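Local coordinates for alkaline phosphatase D (Bacillus subtilis, PDB 2YEQ), which hydrolyses phosphate esters, acting as a phosphodiesterase and alkaline phosphatase through an active site that contains iron and calcium, at residues 145-150 with 327-332; 180-185 with 236-241; 208-213 with 277-282; 302-307 with 356-361. All coordinates share one frame; numbering follows the deposited sequence.

Interaction 1. Residues 145-150 with 327-332; sequences LVFHLG and VLAQQI
Leu149 and Phe147 meet Ala329 and the turn after it where two strands, 145-148 and 325-329, belong to different sheets of the calcineurin-like phosphatase fold. The facing sheets are joined here by apolar side chains. The CB of Ala329 lies 4.2 Å from Phe147 CD1 and equally far from Leu149 CD2, so this one methyl touches both larger side chains; it approaches the phenyl ring obliquely. The other branch of Leu149 reaches further along the chain, its CD1 resting 3.4 Å from the carbonyl O of Gln330. This reach follows from chi1 of -58°, which sets CG beside the backbone N and anti to the carbonyl carbon, with the rest of the chain extended.

Past the strand ends, Gln331 CG packs against Leu149 O (3.6 Å), and a water donates to both Leu149 O (2.7 Å) and Gln331 O, tying the two turns together through their carbonyls. Because the Gln331 chain bends at chi2 (72°), its amide turns to Thr278 and the Leu276 carbonyl in the loop beyond strand 271-275.

In the next shell, Phe119 meets the Phe147 ring edge-to-face, while Phe121 and Leu377 touch Leu149. Gln330 starts away from residues 145-150, and its amide braces its own turn: Gln330 NE2 donates to Ile332 O at 2.8 Å, with that oxygen close to the amide plane, and the backbone N of Ile332 reaches Gln330 OE1 at 3.3 Å from above the carbonyl plane.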
# COMPACT_ATOMS: atom_id res chain seq x y z
N LEU A 145 -13.10 2.32 4.40
CA LEU A 145 -11.88 2.92 3.83
C LEU A 145 -11.02 1.88 3.15
O LEU A 145 -11.30 0.67 3.20
CB LEU A 145 -11.10 3.75 4.87
CG LEU A 145 -10.61 3.14 6.18
CD1 LEU A 145 -9.33 2.42 5.96
CD2 LEU A 145 -10.39 4.23 7.21
N VAL A 146 -10.01 2.37 2.42
CA VAL A 146 -9.05 1.54 1.74
C VAL A 146 -7.65 1.99 2.19
O VAL A 146 -7.40 3.19 2.36
CB VAL A 146 -9.17 1.69 0.21
CG1 VAL A 146 -8.03 1.01 -0.52
CG2 VAL A 146 -10.51 1.11 -0.26
N PHE A 147 -6.76 1.00 2.38
CA PHE A 147 -5.32 1.23 2.59
C PHE A 147 -4.53 0.79 1.38
O PHE A 147 -4.76 -0.27 0.81
CB PHE A 147 -4.78 0.39 3.77
CG PHE A 147 -5.25 0.86 5.10
CD1 PHE A 147 -4.58 1.86 5.77
CD2 PHE A 147 -6.34 0.26 5.73
CE1 PHE A 147 -4.99 2.28 7.01
CE2 PHE A 147 -6.76 0.69 6.99
CZ PHE A 147 -6.09 1.70 7.62
N HIS A 148 -3.57 1.61 0.96
CA HIS A 148 -2.60 1.16 -0.01
C HIS A 148 -1.25 1.10 0.70
O HIS A 148 -0.86 2.03 1.40
CB HIS A 148 -2.57 2.05 -1.25
CG HIS A 148 -1.97 1.37 -2.43
ND1 HIS A 148 -0.62 1.19 -2.57
CD2 HIS A 148 -2.55 0.78 -3.50
CE1 HIS A 148 -0.38 0.52 -3.68
NE2 HIS A 148 -1.54 0.25 -4.27
N LEU A 149 -0.56 -0.03 0.55
CA LEU A 149 0.64 -0.33 1.34
C LEU A 149 1.94 -0.29 0.53
O LEU A 149 2.99 -0.71 1.03
CB LEU A 149 0.52 -1.71 1.99
CG LEU A 149 -0.69 -1.89 2.92
CD1 LEU A 149 -0.64 -3.30 3.54
CD2 LEU A 149 -0.79 -0.80 3.97
N GLY A 150 1.86 0.15 -0.73
CA GLY A 150 3.08 0.49 -1.53
C GLY A 150 3.11 -0.12 -2.92
O GLY A 150 2.26 -0.94 -3.28
N VAL A 327 -3.20 -1.74 15.15
CA VAL A 327 -2.92 -2.19 13.78
C VAL A 327 -1.64 -1.50 13.29
O VAL A 327 -1.46 -0.31 13.53
CB VAL A 327 -4.09 -1.87 12.85
CG1 VAL A 327 -3.84 -2.40 11.40
CG2 VAL A 327 -5.41 -2.46 13.43
N LEU A 328 -0.76 -2.29 12.68
CA LEU A 328 0.41 -1.79 11.96
C LEU A 328 0.15 -1.93 10.46
O LEU A 328 0.19 -3.01 9.91
CB LEU A 328 1.68 -2.57 12.34
CG LEU A 328 2.14 -2.63 13.80
CD1 LEU A 328 3.62 -3.14 13.86
CD2 LEU A 328 1.93 -1.31 14.46
N ALA A 329 -0.16 -0.83 9.81
CA ALA A 329 -0.38 -0.83 8.37
C ALA A 329 0.97 -0.48 7.76
O ALA A 329 1.39 0.66 7.85
CB ALA A 329 -1.40 0.22 8.00
N GLN A 330 1.61 -1.46 7.14
CA GLN A 330 3.00 -1.28 6.71
C GLN A 330 3.32 -2.12 5.49
O GLN A 330 2.41 -2.69 4.87
CB GLN A 330 3.95 -1.52 7.90
CG GLN A 330 3.88 -2.91 8.50
CD GLN A 330 4.82 -3.87 7.84
OE1 GLN A 330 6.02 -3.58 7.67
NE2 GLN A 330 4.28 -4.99 7.39
N GLN A 331 4.61 -2.18 5.12
CA GLN A 331 5.00 -2.57 3.78
C GLN A 331 5.42 -3.99 3.57
O GLN A 331 5.11 -4.59 2.52
CB GLN A 331 6.18 -1.68 3.32
CG GLN A 331 5.85 -0.21 3.15
CD GLN A 331 5.64 0.56 4.43
OE1 GLN A 331 6.14 0.20 5.51
NE2 GLN A 331 4.90 1.68 4.32
N ILE A 332 6.19 -4.52 4.52
CA ILE A 332 7.00 -5.70 4.26
C ILE A 332 6.77 -6.85 5.26
O ILE A 332 6.24 -6.67 6.35
CB ILE A 332 8.52 -5.30 4.25
CG1 ILE A 332 8.85 -4.45 5.47
CG2 ILE A 332 8.91 -4.57 2.92
CD1 ILE A 332 10.36 -4.38 5.79
O HOH W 1 4.16 -3.03 0.25

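Interaction 2. Residues 180-185 with 236-241; sequences QDYRNR and AAAYQA. With EDO (1,2-ethanediol), chain B; EDO (1,2-ethanediol), chain O; EDO (1,2-ethanediol), chain C.
Two helices, 179-190 and 228-245, pack closely through an aromatic side chain set against a row of alanines. The short segments have axes 8.5 Å apart at closest approach and cross at -36°, and the CA atoms of Arg183 and Ala241 come within 5.2 Å. Small side chains permit this proximity. Tyr182 lays one ring face over Ala238, whose CB is 3.8 Å from the ring centroid and 19° off its normal, a CH-pi contact displaced toward CE1. Ala237 CB meets the same ring obliquely. One helical turn beyond Ala237, Ala241 CB touches Tyr182 CB at 3.6 Å and lies 3.9 Å from the backbone N of Arg183.

Tyr182 OH is hydrogen-bonded to the Val213 carbonyl in the metal-binding loop and to Arg234, earlier on helix 228-245, which holds the hydroxyl end of the ring. Along the rim, the extended Arg183 chain carries its guanidinium past the Gln240 amide, the two planes steeply inclined. Glu244 links the end groups, forming a salt bridge with Arg183 NE and accepting from Gln240 NE2. Gln180 OE1 takes Arg183 NH1 at 3.1 Å, near the guanidinium plane. The arrangement is that of a closely packed helix pair with an alanine-lined interface, beside the calcium-binding loop of the phosphatase domain.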
# COMPACT_ATOMS: atom_id res chain seq x y z
N GLN A 180 9.20 15.43 -13.76
CA GLN A 180 8.24 15.27 -14.84
C GLN A 180 8.06 13.79 -15.17
O GLN A 180 6.95 13.35 -15.41
CB GLN A 180 8.66 16.10 -16.09
CG GLN A 180 7.51 16.71 -16.87
CD GLN A 180 6.45 17.41 -16.01
OE1 GLN A 180 6.76 18.23 -15.14
NE2 GLN A 180 5.19 17.05 -16.22
N ASP A 181 9.15 13.03 -15.20
CA ASP A 181 9.09 11.59 -15.42
C ASP A 181 8.14 10.91 -14.38
O ASP A 181 7.31 10.08 -14.76
CB ASP A 181 10.46 10.93 -15.27
CG ASP A 181 11.49 11.31 -16.34
OD1 ASP A 181 11.14 11.80 -17.43
OD2 ASP A 181 12.69 11.04 -16.07
N TYR A 182 8.29 11.26 -13.12
CA TYR A 182 7.47 10.68 -12.04
C TYR A 182 6.01 11.10 -12.14
O TYR A 182 5.10 10.30 -11.90
CB TYR A 182 8.03 11.04 -10.64
CG TYR A 182 9.13 10.11 -10.23
CD1 TYR A 182 8.85 8.88 -9.63
CD2 TYR A 182 10.47 10.45 -10.45
CE1 TYR A 182 9.88 8.00 -9.27
CE2 TYR A 182 11.50 9.58 -10.11
CZ TYR A 182 11.21 8.36 -9.51
OH TYR A 182 12.24 7.53 -9.17
N ARG A 183 5.78 12.37 -12.47
CA ARG A 183 4.42 12.88 -12.66
C ARG A 183 3.71 12.12 -13.78
O ARG A 183 2.54 11.72 -13.63
CB ARG A 183 4.44 14.37 -12.96
CG ARG A 183 4.71 15.26 -11.80
CD ARG A 183 4.99 16.69 -12.29
NE ARG A 183 4.94 17.66 -11.22
CZ ARG A 183 5.25 18.94 -11.34
NH1 ARG A 183 5.66 19.43 -12.51
NH2 ARG A 183 5.12 19.74 -10.32
N ASN A 184 4.42 11.92 -14.90
CA ASN A 184 3.86 11.22 -16.03
C ASN A 184 3.59 9.75 -15.73
O ASN A 184 2.61 9.16 -16.21
CB ASN A 184 4.73 11.39 -17.28
CG ASN A 184 4.71 12.82 -17.82
OD1 ASN A 184 3.84 13.61 -17.44
ND2 ASN A 184 5.69 13.17 -18.66
N ARG A 185 4.46 9.13 -14.94
CA ARG A 185 4.23 7.74 -14.57
C ARG A 185 3.00 7.65 -13.64
O ARG A 185 2.18 6.74 -13.82
CB ARG A 185 5.45 7.15 -13.87
CG ARG A 185 5.31 5.70 -13.48
CD ARG A 185 5.14 4.79 -14.65
NE ARG A 185 6.08 4.98 -15.77
CZ ARG A 185 7.23 4.34 -15.94
NH1 ARG A 185 7.68 3.46 -15.03
NH2 ARG A 185 7.95 4.57 -17.05
N ALA A 236 13.60 13.26 -3.95
CA ALA A 236 12.87 14.51 -3.90
C ALA A 236 11.80 14.62 -5.01
O ALA A 236 10.68 15.05 -4.75
CB ALA A 236 13.84 15.74 -3.93
N ALA A 237 12.17 14.25 -6.23
CA ALA A 237 11.25 14.25 -7.37
C ALA A 237 10.08 13.25 -7.15
O ALA A 237 8.92 13.60 -7.36
CB ALA A 237 11.98 13.90 -8.63
N ALA A 238 10.42 12.03 -6.74
CA ALA A 238 9.45 10.97 -6.48
C ALA A 238 8.48 11.32 -5.37
O ALA A 238 7.28 11.09 -5.49
CB ALA A 238 10.16 9.66 -6.15
N TYR A 239 9.01 11.85 -4.27
CA TYR A 239 8.16 12.23 -3.15
C TYR A 239 7.21 13.37 -3.50
O TYR A 239 6.03 13.35 -3.07
CB TYR A 239 8.99 12.59 -1.92
CG TYR A 239 9.60 11.43 -1.14
CD1 TYR A 239 9.49 10.12 -1.57
CD2 TYR A 239 10.28 11.67 0.05
CE1 TYR A 239 10.05 9.06 -0.82
CE2 TYR A 239 10.82 10.64 0.80
CZ TYR A 239 10.72 9.34 0.36
OH TYR A 239 11.26 8.30 1.10
N GLN A 240 7.69 14.37 -4.25
CA GLN A 240 6.84 15.47 -4.70
C GLN A 240 5.70 14.94 -5.60
O GLN A 240 4.54 15.29 -5.39
CB GLN A 240 7.62 16.57 -5.46
CG GLN A 240 6.70 17.76 -5.84
CD GLN A 240 7.44 19.02 -6.32
OE1 GLN A 240 8.57 19.32 -5.91
NE2 GLN A 240 6.75 19.80 -7.15
N ALA A 241 6.04 14.10 -6.57
CA ALA A 241 5.04 13.53 -7.49
C ALA A 241 4.01 12.69 -6.74
O ALA A 241 2.81 12.69 -7.10
CB ALA A 241 5.68 12.70 -8.56
C1 EDO B . 8.91 13.08 -18.89
O1 EDO B . 9.62 14.05 -19.69
C2 EDO B . 8.90 11.69 -19.53
O2 EDO B . 7.66 11.01 -19.28
C1 EDO O . 13.50 14.37 -18.43
O1 EDO O . 13.24 13.08 -19.01
C2 EDO O . 12.21 15.08 -18.03
O2 EDO O . 12.47 16.19 -17.16
C1 EDO C . 10.69 20.71 -2.06
O1 EDO C . 10.66 22.09 -1.73
C2 EDO C . 9.91 20.42 -3.34
O2 EDO C . 9.31 19.12 -3.28

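Interaction 3. Residues 208-213 with 277-282; sequences WDDHEV and DTRQYR. With CA (calcium ion), chain D; CA (calcium ion), chain E.
Two irregular loops, each following a strand, bring the CA atoms of Asp209 and Arg279 to 6.3 Å, and their backbones are joined by a water that accepts a weak hydrogen bond from Thr278 N and donates to Trp208 O. Arg279 bends at chi2 (-67°), which lays its guanidinium against two aspartates. NE donates to Asp209 OD1 at 2.8 Å from above the carboxylate plane, and weak bonds from NH2 to both oxygens extend the salt bridge. Asp210 CB covers one guanidinium face; Arg282 NH2 sits over the opposite face, and both arginines share Asp350 as anionic partner.

Asp209 OD1 takes the main bond from the arginine, while OD2, weakly bonded to NH2, binds a calcium at 2.3 Å. Asp210 bridges two calciums, OD1 holding the same ion (2.4 Å) and OD2 the second (2.3 Å). Arg279 is therefore a second-shell group that probably steadies the Asp209 carboxylate.

Further back, Trp208 NE1 donates to Asp277 OD1 at 3.1 Å, the oxygen lying near the indole plane. That oxygen also accepts from Arg279 N, an Asx turn, and from Gln280 N, an Asx motif, which holds the start of 277-282. Asp151 and Asp380 complete the protein ligands of the first calcium, Asn215 and Asn216 those of the second. Asp151 also binds the iron, with Cys124, Tyr154 and His382; this aspartate-bridged iron-calcium pair resembles the dinuclear centre of calcineurin-like metallophosphatases.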
# COMPACT_ATOMS: atom_id res chain seq x y z
N TRP A 208 3.78 4.37 1.13
CA TRP A 208 4.55 3.90 -0.04
C TRP A 208 5.46 2.76 0.37
O TRP A 208 5.67 2.54 1.55
CB TRP A 208 5.39 5.04 -0.64
CG TRP A 208 6.19 5.83 0.32
CD1 TRP A 208 6.91 5.36 1.39
CD2 TRP A 208 6.38 7.25 0.31
NE1 TRP A 208 7.52 6.41 2.04
CE2 TRP A 208 7.22 7.58 1.39
CE3 TRP A 208 5.94 8.27 -0.54
CZ2 TRP A 208 7.60 8.88 1.67
CZ3 TRP A 208 6.31 9.57 -0.26
CH2 TRP A 208 7.15 9.87 0.84
N ASP A 209 5.99 2.05 -0.61
CA ASP A 209 7.11 1.15 -0.39
C ASP A 209 8.25 1.60 -1.31
O ASP A 209 8.48 2.82 -1.42
CB ASP A 209 6.73 -0.33 -0.60
CG ASP A 209 7.82 -1.30 -0.08
OD1 ASP A 209 8.45 -0.99 0.98
OD2 ASP A 209 8.07 -2.35 -0.76
N ASP A 210 8.95 0.69 -1.97
CA ASP A 210 10.18 1.08 -2.71
C ASP A 210 9.93 1.63 -4.09
O ASP A 210 10.59 2.59 -4.49
CB ASP A 210 11.24 -0.04 -2.78
CG ASP A 210 10.69 -1.37 -3.23
OD1 ASP A 210 9.46 -1.61 -3.08
OD2 ASP A 210 11.49 -2.20 -3.72
N HIS A 211 8.99 1.03 -4.83
CA HIS A 211 8.84 1.33 -6.23
C HIS A 211 8.22 2.68 -6.56
O HIS A 211 8.28 3.11 -7.71
CB HIS A 211 8.15 0.20 -6.95
CG HIS A 211 9.01 -0.99 -7.19
ND1 HIS A 211 10.06 -0.99 -8.09
CD2 HIS A 211 8.95 -2.25 -6.69
CE1 HIS A 211 10.59 -2.21 -8.14
NE2 HIS A 211 9.95 -2.98 -7.28
N GLU A 212 7.69 3.38 -5.56
CA GLU A 212 7.35 4.78 -5.73
C GLU A 212 8.61 5.65 -6.01
O GLU A 212 8.48 6.78 -6.47
CB GLU A 212 6.66 5.31 -4.50
CG GLU A 212 5.18 4.91 -4.44
CD GLU A 212 4.87 3.60 -3.70
OE1 GLU A 212 5.78 2.77 -3.41
OE2 GLU A 212 3.65 3.40 -3.44
N VAL A 213 9.80 5.13 -5.67
CA VAL A 213 11.08 5.77 -6.02
C VAL A 213 11.90 4.87 -6.89
O VAL A 213 12.05 5.12 -8.09
CB VAL A 213 11.89 6.22 -4.80
CG1 VAL A 213 13.08 7.15 -5.28
CG2 VAL A 213 11.01 6.93 -3.79
N ASP A 277 6.23 3.89 7.83
CA ASP A 277 7.12 4.16 6.69
C ASP A 277 8.44 3.45 6.96
O ASP A 277 9.26 3.92 7.74
CB ASP A 277 7.27 5.68 6.55
CG ASP A 277 8.16 6.11 5.36
OD1 ASP A 277 8.77 5.25 4.68
OD2 ASP A 277 8.20 7.33 5.13
N THR A 278 8.61 2.29 6.32
CA THR A 278 9.77 1.46 6.54
C THR A 278 10.83 1.63 5.45
O THR A 278 11.76 0.83 5.39
CB THR A 278 9.37 -0.03 6.66
OG1 THR A 278 8.74 -0.49 5.44
CG2 THR A 278 8.41 -0.25 7.89
N ARG A 279 10.66 2.63 4.58
CA ARG A 279 11.66 2.95 3.54
C ARG A 279 12.47 4.19 3.84
O ARG A 279 13.68 4.17 3.60
CB ARG A 279 11.00 3.19 2.17
CG ARG A 279 10.59 1.94 1.48
CD ARG A 279 11.70 1.07 1.04
NE ARG A 279 11.18 -0.24 0.68
CZ ARG A 279 11.89 -1.34 0.50
NH1 ARG A 279 13.23 -1.36 0.59
NH2 ARG A 279 11.25 -2.47 0.24
N GLN A 280 11.82 5.27 4.24
CA GLN A 280 12.44 6.59 4.22
C GLN A 280 13.63 6.76 5.21
O GLN A 280 14.51 7.64 5.02
CB GLN A 280 11.39 7.65 4.50
CG GLN A 280 11.88 9.09 4.32
CD GLN A 280 10.79 10.12 4.46
OE1 GLN A 280 9.58 9.79 4.58
NE2 GLN A 280 11.19 11.36 4.45
N TYR A 281 13.61 5.96 6.28
CA TYR A 281 14.55 6.09 7.38
C TYR A 281 15.38 4.83 7.62
O TYR A 281 16.27 4.85 8.47
CB TYR A 281 13.83 6.45 8.66
CG TYR A 281 12.74 7.47 8.49
CD1 TYR A 281 13.03 8.83 8.34
CD2 TYR A 281 11.40 7.08 8.48
CE1 TYR A 281 12.01 9.76 8.17
CE2 TYR A 281 10.39 7.99 8.32
CZ TYR A 281 10.68 9.33 8.16
OH TYR A 281 9.62 10.22 8.02
N ARG A 282 15.14 3.77 6.87
CA ARG A 282 15.77 2.52 7.16
C ARG A 282 17.27 2.48 6.84
O ARG A 282 17.74 3.13 5.88
CB ARG A 282 15.08 1.36 6.45
CG ARG A 282 15.15 1.39 4.93
CD ARG A 282 15.24 0.02 4.36
NE ARG A 282 13.93 -0.62 4.31
CZ ARG A 282 13.72 -1.87 3.94
NH1 ARG A 282 14.74 -2.68 3.67
NH2 ARG A 282 12.47 -2.33 3.86
CA CA D . 7.88 -3.36 -2.82
CA CA E . 11.60 -4.42 -4.26
O HOH W 2 7.70 2.54 3.47
O HOH W 3 9.95 -1.15 3.29
O HOH W 4 5.42 -3.18 -2.10
O HOH W 5 11.73 -6.54 -4.94
O HOH W 6 11.02 -5.04 -2.06

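Interaction 4. Residues 302-307 with 356-361; sequences NRTLLG and PAQRER. With PE5 (3,6,9,12,15,18,21,24-octaoxahexacosan-1-ol), chain F.
Gln358 leaves its helix with CG anti to the backbone N (chi1 167°) and then bends at chi2 (73°), which delivers OE1 into the curve of the backbone at Thr304 to Leu306. There the oxygen accepts two main-chain N-H groups, each at 3.0 Å: Leu305 N arrives in the carbonyl plane on a lone pair, whereas Leu306 N comes in tilted from that plane. Thr304 OG1 stands 3.1 Å from the same oxygen, the two side chains lying side by side. At the other end of the amide, Gln358 NE2 bonds to Glu311, so both ends of the group are held.

One helical turn later, Arg361 bends at chi3 (-76°) and its NH2 donates to Arg303 O at 3.0 Å. The carbonyl lies near the guanidinium plane, although the donor sits above the carbonyl plane. Glu311 also takes Arg361 NE in a salt bridge, coupling this arginine to Gln358 through one carboxylate. Arg303 O has a second partner in a water, 2.8 Å away, that accepts from Gln358 N near the start of helix 356-368.

Thr304 OG1 in turn accepts from Gly307 N at 2.8 Å. With Gly307 at the N-cap position, this bond forms an ST motif leading into helix 308-320.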
# COMPACT_ATOMS: atom_id res chain seq x y z
N ASN A 302 22.22 -2.21 16.29
CA ASN A 302 22.02 -0.79 16.02
C ASN A 302 21.17 -0.51 14.79
O ASN A 302 20.75 0.61 14.58
CB ASN A 302 23.37 -0.09 15.81
CG ASN A 302 24.15 0.02 17.10
OD1 ASN A 302 23.57 0.16 18.17
ND2 ASN A 302 25.46 -0.02 17.00
N ARG A 303 20.99 -1.51 13.94
CA ARG A 303 20.31 -1.30 12.68
C ARG A 303 18.82 -1.10 12.88
O ARG A 303 18.22 -1.78 13.73
CB ARG A 303 20.55 -2.47 11.76
CG ARG A 303 21.96 -2.48 11.20
CD ARG A 303 22.23 -3.69 10.39
NE ARG A 303 21.52 -3.66 9.11
CZ ARG A 303 20.55 -4.49 8.73
NH1 ARG A 303 20.11 -5.46 9.53
NH2 ARG A 303 19.99 -4.35 7.53
N THR A 304 18.26 -0.14 12.13
CA THR A 304 16.88 0.31 12.27
C THR A 304 16.14 0.17 10.93
O THR A 304 16.76 0.20 9.85
CB THR A 304 16.84 1.77 12.74
OG1 THR A 304 15.51 2.10 13.12
CG2 THR A 304 17.37 2.77 11.63
N LEU A 305 14.82 -0.05 11.01
CA LEU A 305 13.91 0.07 9.85
C LEU A 305 13.17 1.38 9.96
O LEU A 305 12.99 2.08 8.97
CB LEU A 305 12.86 -1.04 9.81
CG LEU A 305 12.99 -2.25 8.92
CD1 LEU A 305 11.74 -3.14 9.17
CD2 LEU A 305 13.13 -1.93 7.43
N LEU A 306 12.73 1.71 11.17
CA LEU A 306 11.80 2.80 11.37
C LEU A 306 12.50 4.10 11.60
O LEU A 306 11.89 5.18 11.40
CB LEU A 306 10.91 2.54 12.59
CG LEU A 306 10.03 1.30 12.60
CD1 LEU A 306 9.28 1.21 13.95
CD2 LEU A 306 9.06 1.33 11.39
N GLY A 307 13.74 4.03 12.10
CA GLY A 307 14.40 5.20 12.64
C GLY A 307 13.93 5.44 14.05
O GLY A 307 12.82 5.01 14.43
N PRO A 356 16.31 -7.99 12.30
CA PRO A 356 15.79 -8.75 13.47
C PRO A 356 15.85 -8.02 14.79
O PRO A 356 14.97 -8.21 15.62
CB PRO A 356 16.66 -10.01 13.49
CG PRO A 356 17.97 -9.56 12.85
CD PRO A 356 17.54 -8.61 11.76
N ALA A 357 16.85 -7.15 15.00
CA ALA A 357 16.91 -6.40 16.25
C ALA A 357 15.82 -5.36 16.34
O ALA A 357 15.23 -5.13 17.40
CB ALA A 357 18.28 -5.73 16.44
N GLN A 358 15.57 -4.69 15.23
CA GLN A 358 14.46 -3.76 15.16
C GLN A 358 13.16 -4.52 15.50
O GLN A 358 12.33 -4.02 16.25
CB GLN A 358 14.36 -3.16 13.75
CG GLN A 358 13.08 -2.41 13.47
CD GLN A 358 13.00 -1.08 14.16
OE1 GLN A 358 13.30 -0.05 13.57
NE2 GLN A 358 12.55 -1.09 15.40
N ARG A 359 12.98 -5.69 14.93
CA ARG A 359 11.75 -6.45 15.19
C ARG A 359 11.65 -6.83 16.67
O ARG A 359 10.59 -6.71 17.29
CB ARG A 359 11.65 -7.69 14.31
CG ARG A 359 10.25 -8.31 14.39
CD ARG A 359 10.07 -9.36 13.39
NE ARG A 359 11.13 -10.34 13.47
CZ ARG A 359 11.44 -11.19 12.51
NH1 ARG A 359 10.76 -11.22 11.38
NH2 ARG A 359 12.44 -12.05 12.69
N GLU A 360 12.78 -7.25 17.25
CA GLU A 360 12.85 -7.56 18.69
C GLU A 360 12.42 -6.41 19.57
O GLU A 360 11.71 -6.62 20.56
CB GLU A 360 14.26 -7.97 19.07
CG GLU A 360 14.61 -9.39 18.74
CD GLU A 360 15.96 -9.80 19.36
OE1 GLU A 360 16.07 -9.76 20.61
OE2 GLU A 360 16.89 -10.16 18.59
N ARG A 361 12.82 -5.19 19.22
CA ARG A 361 12.43 -4.03 20.02
C ARG A 361 10.92 -3.83 19.98
O ARG A 361 10.31 -3.52 21.01
CB ARG A 361 13.16 -2.75 19.57
CG ARG A 361 14.68 -2.75 19.87
CD ARG A 361 15.29 -1.37 19.62
NE ARG A 361 15.48 -1.04 18.20
CZ ARG A 361 16.45 -1.51 17.40
NH1 ARG A 361 17.31 -2.43 17.81
NH2 ARG A 361 16.52 -1.07 16.14
C48 PE5 F . 13.99 -15.31 14.67
C50 PE5 F . 14.94 -14.26 14.10
O1 PE5 F . 14.62 -13.95 12.73
C1 PE5 F . 15.54 -14.41 11.73
C2 PE5 F . 16.50 -13.31 11.26
O2 PE5 F . 17.82 -13.38 11.85
O HOH W 7 17.46 -4.39 13.10
O HOH W 8 15.34 1.55 15.76

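In the fold
All four contacts lie within the calcineurin-like phosphatase domain. Interaction 1 is central, about 5 Å from the chain centre, where strands of two facing sheets end; interaction 3, its centre about 12 Å away, lies just beyond those ends and carries the calcium ligands. Gln331 of interaction 1 joins them, bonding to Thr278. Interactions 2 and 4, their centres about 30 Å apart, do not touch each other, but both touch interaction 3, through Tyr182 with Val213 and Leu305 with Arg282. Along the chain, interactions 2 and 3 cross, both nested within the loop closed by interaction 1; interaction 4 follows them in series but alternates with interaction 1, touching it through Leu305 and Ile332. The metal loops are thus framed by sheet ends and peripheral helices.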